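Local coordinates for protein tannase (Lactobacillus plantarum, PDB 3WA7) that probably hydrolyses the galloyl ester bonds of tannins, as a tannase of the alpha/beta-hydrolase fold, at residues A172-N177 with L397-T402; I429-L434 with Y439-A444. One frame throughout, in Å; residues are numbered along the deposited sequence.

Contact 1: residues A172-N177 with L397-T402; sequences AGASGN and LSYLTT
S175 lays its CB over one face of the Y399 ring. This is a CH-pi contact: CB stands 3.6 Å from the ring centroid, 18° off the normal. It is displaced toward the phenol end, with S175 CB 3.4 Å from Y399 CZ. The hydroxyl of S175 takes no part in it. OG sits between the backbone N and the carbonyl carbon (chi1 66°), where it bonds back to the carbonyl of L171.

A174 adds apolar packing. Its CB points toward the tyrosine and lies 4.2 Å from Y399 CD1.

A polar atom also meets carbon here. The carbonyl of A174 approaches the root of the same side chain, with A174 O 3.1 Å from Y399 CB. It meets the ring obliquely.

The fold here is that of an alpha/beta-hydrolase. A174 ends helix 164-174, which follows the presumed nucleophile elbow, and S175 is the first residue after it. The ring of Y399, from the short helix 398-401, thus lies against the C-terminal end of helix 164-174 and the residue that follows. The two segments are joined by packing, since no hydrogen bond crosses between them.

Polar groups are met from outside the pair. Y399 OH is hydrogen-bonded to the carbonyl of A393, and A174 O accepts from S405 OG. An alanine in place of Y399 would probably leave S175 CB without its aromatic face and the A393 carbonyl without this hydroxyl.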
loop_
_atom_site.group_PDB
_atom_site.type_symbol
_atom_site.label_atom_id
_atom_site.label_comp_id
_atom_site.label_asym_id
_atom_site.label_seq_id
_atom_site.Cartn_x
_atom_site.Cartn_y
_atom_site.Cartn_z
ATOM N N ALA A 172 3.760 -7.353 3.882
ATOM C CA ALA A 172 3.368 -8.718 4.225
ATOM C C ALA A 172 4.012 -9.690 3.240
ATOM O O ALA A 172 4.510 -10.746 3.626
ATOM C CB ALA A 172 1.845 -8.864 4.186
ATOM N N GLY A 173 4.006 -9.327 1.962
ATOM C CA GLY A 173 4.600 -10.193 0.959
ATOM C C GLY A 173 6.115 -10.248 1.038
ATOM O O GLY A 173 6.724 -11.288 0.788
ATOM N N ALA A 174 6.730 -9.131 1.407
ATOM C CA ALA A 174 8.182 -9.060 1.488
ATOM C C ALA A 174 8.815 -9.681 2.731
ATOM O O ALA A 174 9.933 -10.196 2.661
ATOM C CB ALA A 174 8.627 -7.598 1.370
ATOM N N SER A 175 8.098 -9.665 3.854
ATOM C CA SER A 175 8.665 -10.144 5.118
ATOM C C SER A 175 8.193 -11.471 5.692
ATOM O O SER A 175 8.259 -11.669 6.904
ATOM C CB SER A 175 8.458 -9.071 6.188
ATOM O OG SER A 175 7.073 -8.902 6.462
ATOM N N GLY A 176 7.737 -12.379 4.839
ATOM C CA GLY A 176 7.257 -13.663 5.320
ATOM C C GLY A 176 8.153 -14.379 6.316
ATOM O O GLY A 176 9.312 -14.667 6.038
ATOM N N ASN A 177 7.599 -14.656 7.494
ATOM C CA ASN A 177 8.302 -15.378 8.543
ATOM C C ASN A 177 9.597 -14.746 9.032
ATOM O O ASN A 177 10.561 -15.445 9.358
ATOM C CB ASN A 177 8.543 -16.809 8.077
ATOM C CG ASN A 177 7.252 -17.498 7.689
ATOM O OD1 ASN A 177 6.290 -17.480 8.450
ATOM N ND2 ASN A 177 7.222 -18.104 6.510
ATOM N N LEU A 397 11.471 -2.903 0.956
ATOM C CA LEU A 397 12.745 -3.010 0.252
ATOM C C LEU A 397 13.847 -3.730 1.028
ATOM O O LEU A 397 14.694 -4.397 0.432
ATOM C CB LEU A 397 13.243 -1.616 -0.143
ATOM C CG LEU A 397 12.319 -0.732 -0.985
ATOM C CD1 LEU A 397 13.068 0.540 -1.362
ATOM C CD2 LEU A 397 11.867 -1.468 -2.240
ATOM N N SER A 398 13.839 -3.587 2.350
ATOM C CA SER A 398 14.848 -4.207 3.203
ATOM C C SER A 398 14.983 -5.709 2.982
ATOM O O SER A 398 16.078 -6.261 3.061
ATOM C CB SER A 398 14.515 -3.952 4.678
ATOM O OG SER A 398 14.533 -2.568 4.970
ATOM N N TYR A 399 13.866 -6.367 2.702
ATOM C CA TYR A 399 13.860 -7.811 2.510
ATOM C C TYR A 399 14.336 -8.265 1.136
ATOM O O TYR A 399 14.560 -9.454 0.915
ATOM C CB TYR A 399 12.462 -8.356 2.799
ATOM C CG TYR A 399 11.987 -7.979 4.179
ATOM C CD1 TYR A 399 11.334 -6.765 4.407
ATOM C CD2 TYR A 399 12.266 -8.793 5.275
ATOM C CE1 TYR A 399 10.979 -6.372 5.693
ATOM C CE2 TYR A 399 11.915 -8.408 6.563
ATOM C CZ TYR A 399 11.276 -7.200 6.766
ATOM O OH TYR A 399 10.933 -6.816 8.040
ATOM N N LEU A 400 14.499 -7.320 0.218
ATOM C CA LEU A 400 14.958 -7.649 -1.127
ATOM C C LEU A 400 16.475 -7.488 -1.224
ATOM O O LEU A 400 17.108 -8.045 -2.119
ATOM C CB LEU A 400 14.270 -6.747 -2.159
ATOM C CG LEU A 400 12.739 -6.698 -2.104
ATOM C CD1 LEU A 400 12.216 -5.757 -3.185
ATOM C CD2 LEU A 400 12.165 -8.096 -2.291
ATOM N N THR A 401 17.052 -6.734 -0.294
ATOM C CA THR A 401 18.495 -6.505 -0.287
ATOM C C THR A 401 19.227 -7.451 0.663
ATOM O O THR A 401 20.397 -7.766 0.454
ATOM C CB THR A 401 18.827 -5.052 0.109
ATOM O OG1 THR A 401 18.284 -4.770 1.404
ATOM C CG2 THR A 401 18.236 -4.079 -0.900
ATOM N N THR A 402 18.534 -7.896 1.708
ATOM C CA THR A 402 19.115 -8.811 2.686
ATOM C C THR A 402 18.141 -9.958 2.929
ATOM O O THR A 402 16.942 -9.732 3.083
ATOM C CB THR A 402 19.383 -8.103 4.030
ATOM O OG1 THR A 402 20.291 -7.012 3.827
ATOM C CG2 THR A 402 19.991 -9.077 5.035
#

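Contact 2: residues I429-L434 with Y439-A444; sequences ILAIML and YGIDFA
A431 is the small bump of helix 429-434 that meets the flat ring of F443. Its CB rests over one face, 3.8 Å from the ring centroid and offset toward the rim. F443 CG is anti to the backbone N (chi1 175°), which swings the ring out from the strand with one face against this methyl. The same CB lies 4.3 Å from I441 CG1. A431 thus fits into a shallow hollow whose walls are I441 and F443, two residues apart on the strand and both pointing at the helix.

One turn further along, L434 is the larger bump. Its CD1 meets I441 CD1 at 4.0 Å, and its CD2 lies 4.1 Å from Y439 CD1. With one methyl on each partner, the fork of L434 straddles the two. Its side chain crosses both at about a right angle.

The helix runs roughly antiparallel to the strand, with axes 8.4 Å apart and 151° between their directions. This is the return half of a beta-alpha-beta unit made of strand 410-414, helix 425-436 and edge strand 440-444. The one hydrogen bond across is Y439 N to L434 O, 3.0 Å, where the chain turns from helix toward strand. The side chains that meet are otherwise apolar. This implies that helix and strand are held by shape and burial of carbon, with a single backbone bond fixing the connection at one end.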
loop_
_atom_site.group_PDB
_atom_site.type_symbol
_atom_site.label_atom_id
_atom_site.label_comp_id
_atom_site.label_asym_id
_atom_site.label_seq_id
_atom_site.Cartn_x
_atom_site.Cartn_y
_atom_site.Cartn_z
ATOM N N ILE A 429 11.057 2.276 -7.896
ATOM C CA ILE A 429 12.184 1.622 -7.236
ATOM C C ILE A 429 11.774 0.221 -6.788
ATOM O O ILE A 429 12.523 -0.739 -6.966
ATOM C CB ILE A 429 12.665 2.429 -6.008
ATOM C CG1 ILE A 429 13.414 3.683 -6.473
ATOM C CG2 ILE A 429 13.570 1.561 -5.134
ATOM C CD1 ILE A 429 13.744 4.654 -5.349
ATOM N N LEU A 430 10.582 0.107 -6.213
ATOM C CA LEU A 430 10.084 -1.186 -5.757
ATOM C C LEU A 430 9.941 -2.150 -6.935
ATOM O O LEU A 430 10.389 -3.297 -6.877
ATOM C CB LEU A 430 8.731 -1.014 -5.057
ATOM C CG LEU A 430 7.979 -2.290 -4.661
ATOM C CD1 LEU A 430 8.838 -3.152 -3.746
ATOM C CD2 LEU A 430 6.679 -1.909 -3.975
ATOM N N ALA A 431 9.321 -1.677 -8.010
ATOM C CA ALA A 431 9.121 -2.507 -9.190
ATOM C C ALA A 431 10.433 -3.011 -9.790
ATOM O O ALA A 431 10.556 -4.187 -10.140
ATOM C CB ALA A 431 8.326 -1.735 -10.239
ATOM N N ILE A 432 11.415 -2.128 -9.916
ATOM C CA ILE A 432 12.687 -2.533 -10.501
ATOM C C ILE A 432 13.469 -3.449 -9.576
ATOM O O ILE A 432 14.074 -4.421 -10.029
ATOM C CB ILE A 432 13.544 -1.308 -10.875
ATOM C CG1 ILE A 432 12.834 -0.515 -11.975
ATOM C CG2 ILE A 432 14.931 -1.755 -11.347
ATOM C CD1 ILE A 432 13.555 0.758 -12.387
HETATM N N MSE A 433 13.454 -3.157 -8.278
HETATM C CA MSE A 433 14.179 -4.006 -7.341
HETATM C C MSE A 433 13.592 -5.413 -7.354
HETATM O O MSE A 433 14.325 -6.395 -7.264
HETATM C CB MSE A 433 14.132 -3.430 -5.925
HETATM C CG MSE A 433 15.080 -4.141 -4.976
HETATM SE SE MSE A 433 15.260 -3.248 -3.280
HETATM C CE MSE A 433 15.498 -1.467 -3.950
ATOM N N LEU A 434 12.270 -5.512 -7.475
ATOM C CA LEU A 434 11.621 -6.821 -7.518
ATOM C C LEU A 434 12.087 -7.589 -8.752
ATOM O O LEU A 434 12.441 -8.767 -8.667
ATOM C CB LEU A 434 10.097 -6.662 -7.550
ATOM C CG LEU A 434 9.457 -6.279 -6.211
ATOM C CD1 LEU A 434 8.015 -5.823 -6.429
ATOM C CD2 LEU A 434 9.511 -7.476 -5.266
ATOM N N TYR A 439 11.762 -11.667 -8.933
ATOM C CA TYR A 439 10.357 -11.832 -8.582
ATOM C C TYR A 439 9.436 -11.393 -9.710
ATOM O O TYR A 439 9.782 -10.515 -10.503
ATOM C CB TYR A 439 10.028 -11.046 -7.309
ATOM C CG TYR A 439 10.830 -11.498 -6.113
ATOM C CD1 TYR A 439 11.944 -10.780 -5.683
ATOM C CD2 TYR A 439 10.503 -12.675 -5.439
ATOM C CE1 TYR A 439 12.713 -11.217 -4.614
ATOM C CE2 TYR A 439 11.272 -13.125 -4.367
ATOM C CZ TYR A 439 12.373 -12.391 -3.960
ATOM O OH TYR A 439 13.137 -12.831 -2.903
ATOM N N GLY A 440 8.270 -12.029 -9.790
ATOM C CA GLY A 440 7.305 -11.676 -10.812
ATOM C C GLY A 440 6.689 -10.341 -10.445
ATOM O O GLY A 440 6.227 -10.155 -9.317
ATOM N N ILE A 441 6.684 -9.404 -11.385
ATOM C CA ILE A 441 6.129 -8.086 -11.116
ATOM C C ILE A 441 5.348 -7.512 -12.294
ATOM O O ILE A 441 5.851 -7.420 -13.414
ATOM C CB ILE A 441 7.260 -7.094 -10.688
ATOM C CG1 ILE A 441 6.733 -5.657 -10.647
ATOM C CG2 ILE A 441 8.453 -7.224 -11.624
ATOM C CD1 ILE A 441 5.670 -5.416 -9.586
ATOM N N ASP A 442 4.095 -7.164 -12.024
ATOM C CA ASP A 442 3.205 -6.562 -13.009
ATOM C C ASP A 442 3.057 -5.139 -12.491
ATOM O O ASP A 442 2.472 -4.917 -11.427
ATOM C CB ASP A 442 1.853 -7.273 -13.011
ATOM C CG ASP A 442 0.908 -6.717 -14.050
ATOM O OD1 ASP A 442 0.719 -5.486 -14.080
ATOM O OD2 ASP A 442 0.350 -7.510 -14.838
ATOM N N PHE A 443 3.587 -4.177 -13.241
ATOM C CA PHE A 443 3.584 -2.783 -12.810
ATOM C C PHE A 443 3.058 -1.809 -13.853
ATOM O O PHE A 443 3.234 -2.015 -15.054
ATOM C CB PHE A 443 5.023 -2.416 -12.415
ATOM C CG PHE A 443 5.226 -0.968 -12.053
ATOM C CD1 PHE A 443 4.531 -0.388 -10.999
ATOM C CD2 PHE A 443 6.155 -0.197 -12.745
ATOM C CE1 PHE A 443 4.757 0.937 -10.635
ATOM C CE2 PHE A 443 6.389 1.130 -12.392
ATOM C CZ PHE A 443 5.689 1.700 -11.333
ATOM N N ALA A 444 2.414 -0.744 -13.384
ATOM C CA ALA A 444 1.878 0.281 -14.271
ATOM C C ALA A 444 1.573 1.584 -13.541
ATOM O O ALA A 444 1.328 1.602 -12.328
ATOM C CB ALA A 444 0.615 -0.230 -14.970
#

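How the contacts relate
Contact 1 closes before contact 2 opens along the chain, and their centres lie 14 Å apart. Contact 1 joins two distant parts of the sequence through helices 164-174 and 398-401. Contact 2 is local, between helix 425-436 and strand 440-444, the outermost strand at one end of the large mixed sheet. Segment 397-402 bridges them. L400 CD1 packs 3.7 Å from CG of M433, a selenomethionine in this labelled crystal, and L397 CD2 lies 3.8 Å from L430 CD1. The segment therefore has Y399 against the end of helix 164-174 and the residue after it, while L397 and L400 pack on helix 425-436. This ties the helix after the presumed nucleophile to the last beta-alpha-beta unit of the hydrolase core.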